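Local atomic coordinates of putative D-lactate dehydrogenase (Chlamydomonas reinhardtii, PDB entry 4ZGS), a protein that reduces pyruvate as the chloroplast pyruvate reductase of this green alga, probably to D-lactate, and binds NAD as a cofactor. Residues A[52-57]-A[350-355]; A[60-65]-A[73-78]. All blocks are in the same frame, centred on the assembly; numbering follows the deposited sequence.

Interaction 1: residues A[52-57]-A[350-355]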
ATOM      1  N   GLY A  52      28.273 -13.697 -10.566  1.00 47.84           N
ATOM      2  CA  GLY A  52      29.436 -14.077  -9.778  1.00 48.21           C
ATOM      3  C   GLY A  52      29.993 -15.428 -10.180  1.00 58.56           C
ATOM      4  O   GLY A  52      31.187 -15.563 -10.478  1.00 70.73           O
ATOM      5  N   PRO A  53      29.140 -16.456 -10.187  1.00 51.66           N
ATOM      6  CA  PRO A  53      29.605 -17.774 -10.653  1.00 51.45           C
ATOM      7  C   PRO A  53      30.144 -17.782 -12.083  1.00 56.18           C
ATOM      8  O   PRO A  53      31.102 -18.511 -12.374  1.00 62.29           O
ATOM      9  CB  PRO A  53      28.349 -18.642 -10.571  1.00 50.88           C
ATOM     10  CG  PRO A  53      27.476 -17.950  -9.517  1.00 50.84           C
ATOM     11  CD  PRO A  53      27.766 -16.481  -9.656  1.00 42.46           C
ATOM     12  N   MET A  54      29.563 -16.963 -12.955  1.00 56.86           N
ATOM     13  CA  MET A  54      29.931 -16.982 -14.364  1.00 50.90           C
ATOM     14  C   MET A  54      31.313 -16.417 -14.590  1.00 55.47           C
ATOM     15  O   MET A  54      32.047 -16.902 -15.458  1.00 53.53           O
ATOM     16  CB  MET A  54      28.935 -16.199 -15.224  1.00 41.18           C
ATOM     17  CG  MET A  54      27.549 -16.786 -15.259  1.00 48.50           C
ATOM     18  SD  MET A  54      27.120 -17.700 -16.740  1.00 87.20           S
ATOM     19  CE  MET A  54      26.943 -16.398 -17.945  1.00110.86           C
ATOM     20  N   GLN A  55      31.670 -15.399 -13.814  1.00 59.57           N
ATOM     21  CA  GLN A  55      32.934 -14.724 -14.045  1.00 64.97           C
ATOM     22  C   GLN A  55      34.071 -15.517 -13.407  1.00 68.42           C
ATOM     23  O   GLN A  55      35.238 -15.272 -13.705  1.00 75.18           O
ATOM     24  CB  GLN A  55      32.883 -13.290 -13.503  1.00 68.21           C
ATOM     25  CG  GLN A  55      31.581 -12.558 -13.884  1.00 72.70           C
ATOM     26  CD  GLN A  55      31.485 -11.101 -13.391  1.00 75.06           C
ATOM     27  OE1 GLN A  55      30.622 -10.768 -12.595  1.00 69.26           O
ATOM     28  NE2 GLN A  55      32.339 -10.229 -13.915  1.00 84.52           N
ATOM     29  N   LYS A  56      33.731 -16.497 -12.569  1.00 65.79           N
ATOM     30  CA  LYS A  56      34.729 -17.435 -12.055  1.00 69.70           C
ATOM     31  C   LYS A  56      35.111 -18.507 -13.078  1.00 69.82           C
ATOM     32  O   LYS A  56      36.194 -19.084 -12.995  1.00 74.18           O
ATOM     33  CB  LYS A  56      34.264 -18.091 -10.751  1.00 72.17           C
ATOM     34  CG  LYS A  56      34.356 -17.161  -9.549  1.00 78.12           C
ATOM     35  CD  LYS A  56      33.857 -17.822  -8.268  1.00 85.83           C
ATOM     36  CE  LYS A  56      33.914 -16.840  -7.097  1.00 93.64           C
ATOM     37  NZ  LYS A  56      33.320 -17.348  -5.827  1.00 94.09           N
ATOM     38  N   VAL A  57      34.225 -18.760 -14.035  1.00 63.18           N
ATOM     39  CA  VAL A  57      34.436 -19.777 -15.060  1.00 62.33           C
ATOM     40  C   VAL A  57      34.790 -19.153 -16.391  1.00 65.85           C
ATOM     41  O   VAL A  57      35.825 -19.472 -16.966  1.00 73.34           O
ATOM     42  CB  VAL A  57      33.228 -20.699 -15.227  1.00 59.97           C
ATOM     43  CG1 VAL A  57      33.417 -21.615 -16.407  1.00 60.74           C
ATOM     44  CG2 VAL A  57      33.029 -21.508 -13.965  1.00 59.60           C
ATOM     45  N   THR A 350      23.733 -25.809 -13.140  1.00 44.10           N
ATOM     46  CA  THR A 350      23.327 -26.617 -14.280  1.00 41.74           C
ATOM     47  C   THR A 350      23.583 -25.935 -15.614  1.00 49.75           C
ATOM     48  O   THR A 350      23.966 -26.605 -16.584  1.00 50.86           O
ATOM     49  CB  THR A 350      21.828 -26.973 -14.228  1.00 45.92           C
ATOM     50  OG1 THR A 350      21.587 -27.930 -13.184  1.00 50.90           O
ATOM     51  CG2 THR A 350      21.379 -27.588 -15.562  1.00 42.22           C
ATOM     52  N   THR A 351      23.408 -24.612 -15.637  1.00 46.41           N
ATOM     53  CA  THR A 351      23.591 -23.778 -16.824  1.00 39.75           C
ATOM     54  C   THR A 351      25.059 -23.668 -17.172  1.00 49.89           C
ATOM     55  O   THR A 351      25.417 -23.627 -18.347  1.00 53.93           O
ATOM     56  CB  THR A 351      23.013 -22.355 -16.600  1.00 42.71           C
ATOM     57  OG1 THR A 351      21.589 -22.429 -16.515  1.00 48.39           O
ATOM     58  CG2 THR A 351      23.381 -21.372 -17.732  1.00 43.96           C
ATOM     59  N   ILE A 352      25.910 -23.598 -16.148  1.00 50.75           N
ATOM     60  CA  ILE A 352      27.350 -23.442 -16.353  1.00 45.84           C
ATOM     61  C   ILE A 352      27.897 -24.798 -16.839  1.00 46.39           C
ATOM     62  O   ILE A 352      28.678 -24.856 -17.797  1.00 48.72           O
ATOM     63  CB  ILE A 352      28.054 -22.970 -15.058  1.00 42.83           C
ATOM     64  CG1 ILE A 352      27.658 -21.542 -14.695  1.00 52.47           C
ATOM     65  CG2 ILE A 352      29.546 -23.063 -15.174  1.00 46.86           C
ATOM     66  CD1 ILE A 352      28.256 -21.033 -13.391  1.00 40.58           C
ATOM     67  N   GLN A 353      27.413 -25.877 -16.224  1.00 49.18           N
ATOM     68  CA  GLN A 353      27.727 -27.253 -16.621  1.00 59.91           C
ATOM     69  C   GLN A 353      27.179 -27.535 -18.033  1.00 60.99           C
ATOM     70  O   GLN A 353      27.814 -28.219 -18.822  1.00 67.30           O
ATOM     71  CB  GLN A 353      27.154 -28.242 -15.597  1.00 66.62           C
ATOM     72  CG  GLN A 353      27.419 -29.725 -15.874  1.00 78.50           C
ATOM     73  CD  GLN A 353      28.875 -30.179 -15.671  1.00 88.96           C
ATOM     74  OE1 GLN A 353      29.453 -30.027 -14.588  1.00 93.62           O
ATOM     75  NE2 GLN A 353      29.459 -30.760 -16.717  1.00 91.08           N
ATOM     76  N   ASN A 354      26.017 -26.977 -18.360  1.00 60.00           N
ATOM     77  CA  ASN A 354      25.480 -27.088 -19.719  1.00 62.34           C
ATOM     78  C   ASN A 354      26.437 -26.429 -20.716  1.00 68.73           C
ATOM     79  O   ASN A 354      26.677 -26.972 -21.792  1.00 68.44           O
ATOM     80  CB  ASN A 354      24.098 -26.427 -19.858  1.00 61.69           C
ATOM     81  CG  ASN A 354      22.939 -27.335 -19.430  1.00 63.27           C
ATOM     82  OD1 ASN A 354      23.091 -28.556 -19.257  1.00 65.07           O
ATOM     83  ND2 ASN A 354      21.756 -26.731 -19.288  1.00 58.36           N
ATOM     84  N   ILE A 355      26.945 -25.240 -20.368  1.00 66.36           N
ATOM     85  CA  ILE A 355      27.912 -24.550 -21.215  1.00 61.89           C
ATOM     86  C   ILE A 355      29.196 -25.370 -21.356  1.00 63.77           C
ATOM     87  O   ILE A 355      29.699 -25.548 -22.460  1.00 73.51           O
ATOM     88  CB  ILE A 355      28.350 -23.167 -20.679  1.00 55.29           C
ATOM     89  CG1 ILE A 355      27.171 -22.244 -20.309  1.00 59.37           C
ATOM     90  CG2 ILE A 355      29.365 -22.558 -21.662  1.00 50.08           C
ATOM     91  CD1 ILE A 355      26.206 -21.929 -21.419  1.00 62.63           C
TER
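Ile352 reaches from helix 341-359 toward helix 44-57 and touches Pro53, Met54 and Val57. Its two branches do different work. CD1, at the end of the longer branch, lies 3.7 Å from CB of Pro53. The same methyl is 3.9 Å from the carbonyl O of Pro53, so it rests against backbone as well as ring. The shorter branch, CG2, meets CG2 of Val57 at 4.0 Å. CG2 stands anti to the backbone N of Ile352, while the longer branch runs straight on (chi2 177°). The two methyls are thereby spread between residues one helical turn apart. Met54 makes a looser contact, with SD 4.4 Å from Ile352 CG1.

The side-chain contacts are all apolar; the Pro53 carbonyl O is the polar atom in reach. Ile352 buries more surface here than any other residue. The helix segments run nearly parallel, 27° apart. Their axes stay 10.9 Å apart at closest approach, so the helices meet through side chains, chiefly Ile352. The buried area is modest, at 187 Å² for both sides.

Neighbouring residues place the two helices. Met54 also packs on Phe63 of strand 60-63. On the other helix, Ile355 packs on Leu105 and Ala107 of strand 105-108. Asn354 is hydrogen-bonded to the carbonyl O of Arg130 through ND2 and to Asn366 through OD1. The helix near the C-terminus thus lies beside an early helix, both against the five-stranded parallel sheet. Return of the chain's end to the substrate-binding (catalytic) domain, which also holds the N-terminal part of the chain, is characteristic of the D-isomer specific 2-hydroxyacid dehydrogenase fold.

Interaction 2: residues A[60-65]-A[73-78]; sequences DTYFVE and AQLARG
Residues 60-65, which hold strand 60-63, and residues 73-78 lie side by side without pairing, with CA atoms of Val64 and Leu75 8.3 Å apart. The strand is at the border, within this chain, of the five-stranded parallel sheet. The second segment belongs to the connection that leads from it to strand 81-84. Strand 36-39 lies between these two strands in the sheet, and the strand order 2-1-3-4-5 is that of a flavodoxin-like alpha/beta domain. Residues 73-75 coil like a helix but lack its bonding pattern. A bond from Ala76 N to Ala73 O closes a tight turn there.

Leu75 points toward the strand and carries the contact from its side. Its methyls divide between two residues. CD1 packs on Val64, 3.9 Å from CG1. The side chains of Val64 and Leu75 run antiparallel, flank against flank. CD2 goes to the far end of the Tyr62 ring, 3.7 Å from OH. Here Leu75 comes in roughly perpendicular to the tyrosine side chain. Val64 CG1 also lies over one face of the Tyr62 ring, 3.5 Å off the plane, nearer the edge of the ring than its middle. The valine methyl therefore touches both the aromatic ring and Leu75.

The surroundings fix the strand and extend the packing. Tyr62 is held by backbone hydrogen bonds to Cys37 and Cys39, and its side chain also packs on Tyr62 of the second subunit. Glu65 forms a salt bridge with Lys47. Ala76 turns away from the strand and packs on Leu98 of helix 92-101.

Tyr62 has CG anti to its own N (chi1 -170°), which extends the ring toward Leu75. The carbonyl O of Leu75 lies at the ring edge, near its plane, 3.9 Å from Tyr62 CE2.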
ATOM      1  N   ASP A  60      35.341 -13.819 -20.262  1.00 81.75           N
ATOM      2  CA  ASP A  60      34.588 -12.701 -20.831  1.00 78.94           C
ATOM      3  C   ASP A  60      33.129 -13.064 -20.786  1.00 81.01           C
ATOM      4  O   ASP A  60      32.701 -14.025 -21.430  1.00 79.61           O
ATOM      5  CB  ASP A  60      34.974 -12.394 -22.281  1.00 84.79           C
ATOM      6  CG  ASP A  60      36.397 -11.885 -22.423  1.00101.07           C
ATOM      7  OD1 ASP A  60      36.884 -11.230 -21.474  1.00107.40           O
ATOM      8  OD2 ASP A  60      37.028 -12.138 -23.482  1.00104.19           O
ATOM      9  N   THR A  61      32.371 -12.325 -19.990  1.00 80.01           N
ATOM     10  CA  THR A  61      30.942 -12.539 -19.892  1.00 76.19           C
ATOM     11  C   THR A  61      30.233 -11.186 -19.918  1.00 76.12           C
ATOM     12  O   THR A  61      30.524 -10.306 -19.109  1.00 82.50           O
ATOM     13  CB  THR A  61      30.574 -13.360 -18.632  1.00 76.76           C
ATOM     14  OG1 THR A  61      31.384 -12.933 -17.533  1.00 82.42           O
ATOM     15  CG2 THR A  61      30.855 -14.844 -18.870  1.00 76.29           C
ATOM     16  N   TYR A  62      29.347 -11.023 -20.898  1.00 68.10           N
ATOM     17  CA  TYR A  62      28.614  -9.782 -21.141  1.00 63.06           C
ATOM     18  C   TYR A  62      27.191  -9.832 -20.547  1.00 57.12           C
ATOM     19  O   TYR A  62      26.367 -10.685 -20.920  1.00 52.69           O
ATOM     20  CB  TYR A  62      28.541  -9.524 -22.640  1.00 62.77           C
ATOM     21  CG  TYR A  62      28.014  -8.153 -23.033  1.00 68.16           C
ATOM     22  CD1 TYR A  62      27.664  -7.204 -22.079  1.00 67.32           C
ATOM     23  CD2 TYR A  62      27.826  -7.832 -24.378  1.00 69.06           C
ATOM     24  CE1 TYR A  62      27.172  -5.971 -22.461  1.00 67.78           C
ATOM     25  CE2 TYR A  62      27.338  -6.631 -24.762  1.00 69.74           C
ATOM     26  CZ  TYR A  62      27.011  -5.691 -23.810  1.00 71.65           C
ATOM     27  OH  TYR A  62      26.519  -4.473 -24.238  1.00 72.72           O
ATOM     28  N   PHE A  63      26.901  -8.948 -19.600  1.00 54.53           N
ATOM     29  CA  PHE A  63      25.550  -8.921 -19.019  1.00 51.22           C
ATOM     30  C   PHE A  63      24.724  -7.730 -19.527  1.00 52.90           C
ATOM     31  O   PHE A  63      25.030  -6.578 -19.216  1.00 53.33           O
ATOM     32  CB  PHE A  63      25.643  -8.912 -17.489  1.00 52.59           C
ATOM     33  CG  PHE A  63      26.129 -10.218 -16.896  1.00 49.93           C
ATOM     34  CD1 PHE A  63      25.242 -11.273 -16.691  1.00 51.58           C
ATOM     35  CD2 PHE A  63      27.485 -10.416 -16.610  1.00 52.85           C
ATOM     36  CE1 PHE A  63      25.694 -12.497 -16.150  1.00 54.97           C
ATOM     37  CE2 PHE A  63      27.949 -11.641 -16.095  1.00 57.06           C
ATOM     38  CZ  PHE A  63      27.055 -12.681 -15.868  1.00 54.89           C
ATOM     39  N   VAL A  64      23.711  -8.015 -20.351  1.00 51.47           N
ATOM     40  CA  VAL A  64      22.824  -6.983 -20.899  1.00 49.73           C
ATOM     41  C   VAL A  64      21.495  -6.916 -20.132  1.00 50.17           C
ATOM     42  O   VAL A  64      20.815  -7.938 -19.956  1.00 45.20           O
ATOM     43  CB  VAL A  64      22.560  -7.187 -22.425  1.00 58.11           C
ATOM     44  CG1 VAL A  64      23.874  -7.333 -23.199  1.00 48.81           C
ATOM     45  CG2 VAL A  64      21.633  -8.365 -22.683  1.00 60.35           C
ATOM     46  N   GLU A  65      21.143  -5.727 -19.636  1.00 47.79           N
ATOM     47  CA  GLU A  65      19.930  -5.617 -18.833  1.00 48.18           C
ATOM     48  C   GLU A  65      18.626  -5.772 -19.615  1.00 55.07           C
ATOM     49  O   GLU A  65      17.781  -6.563 -19.216  1.00 56.62           O
ATOM     50  CB  GLU A  65      19.938  -4.323 -18.028  1.00 50.15           C
ATOM     51  CG  GLU A  65      21.247  -4.135 -17.273  1.00 58.18           C
ATOM     52  CD  GLU A  65      21.228  -2.961 -16.303  1.00 73.73           C
ATOM     53  OE1 GLU A  65      20.282  -2.141 -16.351  1.00 80.88           O
ATOM     54  OE2 GLU A  65      22.157  -2.871 -15.471  1.00 79.03           O
ATOM     55  N   ALA A  73      19.880  -8.279 -30.262  1.00 73.35           N
ATOM     56  CA  ALA A  73      20.569  -9.499 -30.640  1.00 74.50           C
ATOM     57  C   ALA A  73      21.896  -9.105 -31.256  1.00 65.85           C
ATOM     58  O   ALA A  73      22.886  -9.813 -31.179  1.00 59.98           O
ATOM     59  CB  ALA A  73      19.741 -10.299 -31.621  1.00 81.59           C
ATOM     60  N   GLN A  74      21.897  -7.922 -31.833  1.00 70.64           N
ATOM     61  CA  GLN A  74      23.069  -7.364 -32.458  1.00 77.44           C
ATOM     62  C   GLN A  74      24.143  -7.097 -31.418  1.00 72.70           C
ATOM     63  O   GLN A  74      25.302  -6.816 -31.754  1.00 76.59           O
ATOM     64  CB  GLN A  74      22.653  -6.101 -33.200  1.00 83.58           C
ATOM     65  CG  GLN A  74      21.568  -6.437 -34.227  1.00 93.95           C
ATOM     66  CD  GLN A  74      20.919  -5.220 -34.854  1.00104.74           C
ATOM     67  OE1 GLN A  74      20.876  -4.142 -34.257  1.00109.12           O
ATOM     68  NE2 GLN A  74      20.398  -5.389 -36.064  1.00106.98           N
ATOM     69  N   LEU A  75      23.743  -7.208 -30.157  1.00 61.26           N
ATOM     70  CA  LEU A  75      24.652  -7.077 -29.024  1.00 65.14           C
ATOM     71  C   LEU A  75      25.527  -8.321 -28.838  1.00 66.69           C
ATOM     72  O   LEU A  75      26.564  -8.265 -28.176  1.00 66.61           O
ATOM     73  CB  LEU A  75      23.861  -6.829 -27.727  1.00 62.61           C
ATOM     74  CG  LEU A  75      23.272  -5.442 -27.429  1.00 60.49           C
ATOM     75  CD1 LEU A  75      22.310  -5.516 -26.217  1.00 53.66           C
ATOM     76  CD2 LEU A  75      24.343  -4.355 -27.247  1.00 58.15           C
ATOM     77  N   ALA A  76      25.106  -9.427 -29.451  1.00 63.88           N
ATOM     78  CA  ALA A  76      25.699 -10.741 -29.225  1.00 64.90           C
ATOM     79  C   ALA A  76      26.819 -11.019 -30.204  1.00 71.63           C
ATOM     80  O   ALA A  76      27.328 -12.139 -30.274  1.00 75.72           O
ATOM     81  CB  ALA A  76      24.641 -11.829 -29.312  1.00 62.79           C
ATOM     82  N   ARG A  77      27.180  -9.993 -30.967  1.00 72.97           N
ATOM     83  CA  ARG A  77      28.214 -10.086 -31.993  1.00 77.97           C
ATOM     84  C   ARG A  77      29.553 -10.527 -31.392  1.00 76.20           C
ATOM     85  O   ARG A  77      30.102  -9.869 -30.500  1.00 76.83           O
ATOM     86  CB  ARG A  77      28.389  -8.733 -32.660  1.00 80.07           C
ATOM     87  CG  ARG A  77      29.263  -8.703 -33.870  1.00 90.54           C
ATOM     88  CD  ARG A  77      29.518  -7.245 -34.158  1.00101.17           C
ATOM     89  NE  ARG A  77      28.286  -6.479 -34.333  1.00103.79           N
ATOM     90  CZ  ARG A  77      28.254  -5.158 -34.488  1.00108.92           C
ATOM     91  NH1 ARG A  77      29.388  -4.467 -34.487  1.00112.54           N
ATOM     92  NH2 ARG A  77      27.096  -4.527 -34.628  1.00108.21           N
ATOM     93  N   GLY A  78      30.096 -11.630 -31.890  1.00 77.21           N
ATOM     94  CA  GLY A  78      31.369 -12.101 -31.388  1.00 80.08           C
ATOM     95  C   GLY A  78      31.198 -13.143 -30.301  1.00 75.06           C
ATOM     96  O   GLY A  78      32.122 -13.876 -29.997  1.00 81.58           O
TER

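Interactions 1 and 2 lie in the same domain, with centres 16 Å apart. Helix 44-57 leads directly into strand 60-63, so the two share a continuous piece of chain. They touch where Met54 CB meets Phe63 CZ at 4.0 Å. Both are partly buried and well away from the bound NAD. Interaction 1 is mainly aliphatic packing with a methionine sulfur at its margin, between two helices distant in sequence. Interaction 2 joins a border strand to a nearby connection and adds an aromatic ring. Only interaction 2 has the second subunit beside it; no other chain of the assembly touches the segments of interaction 1.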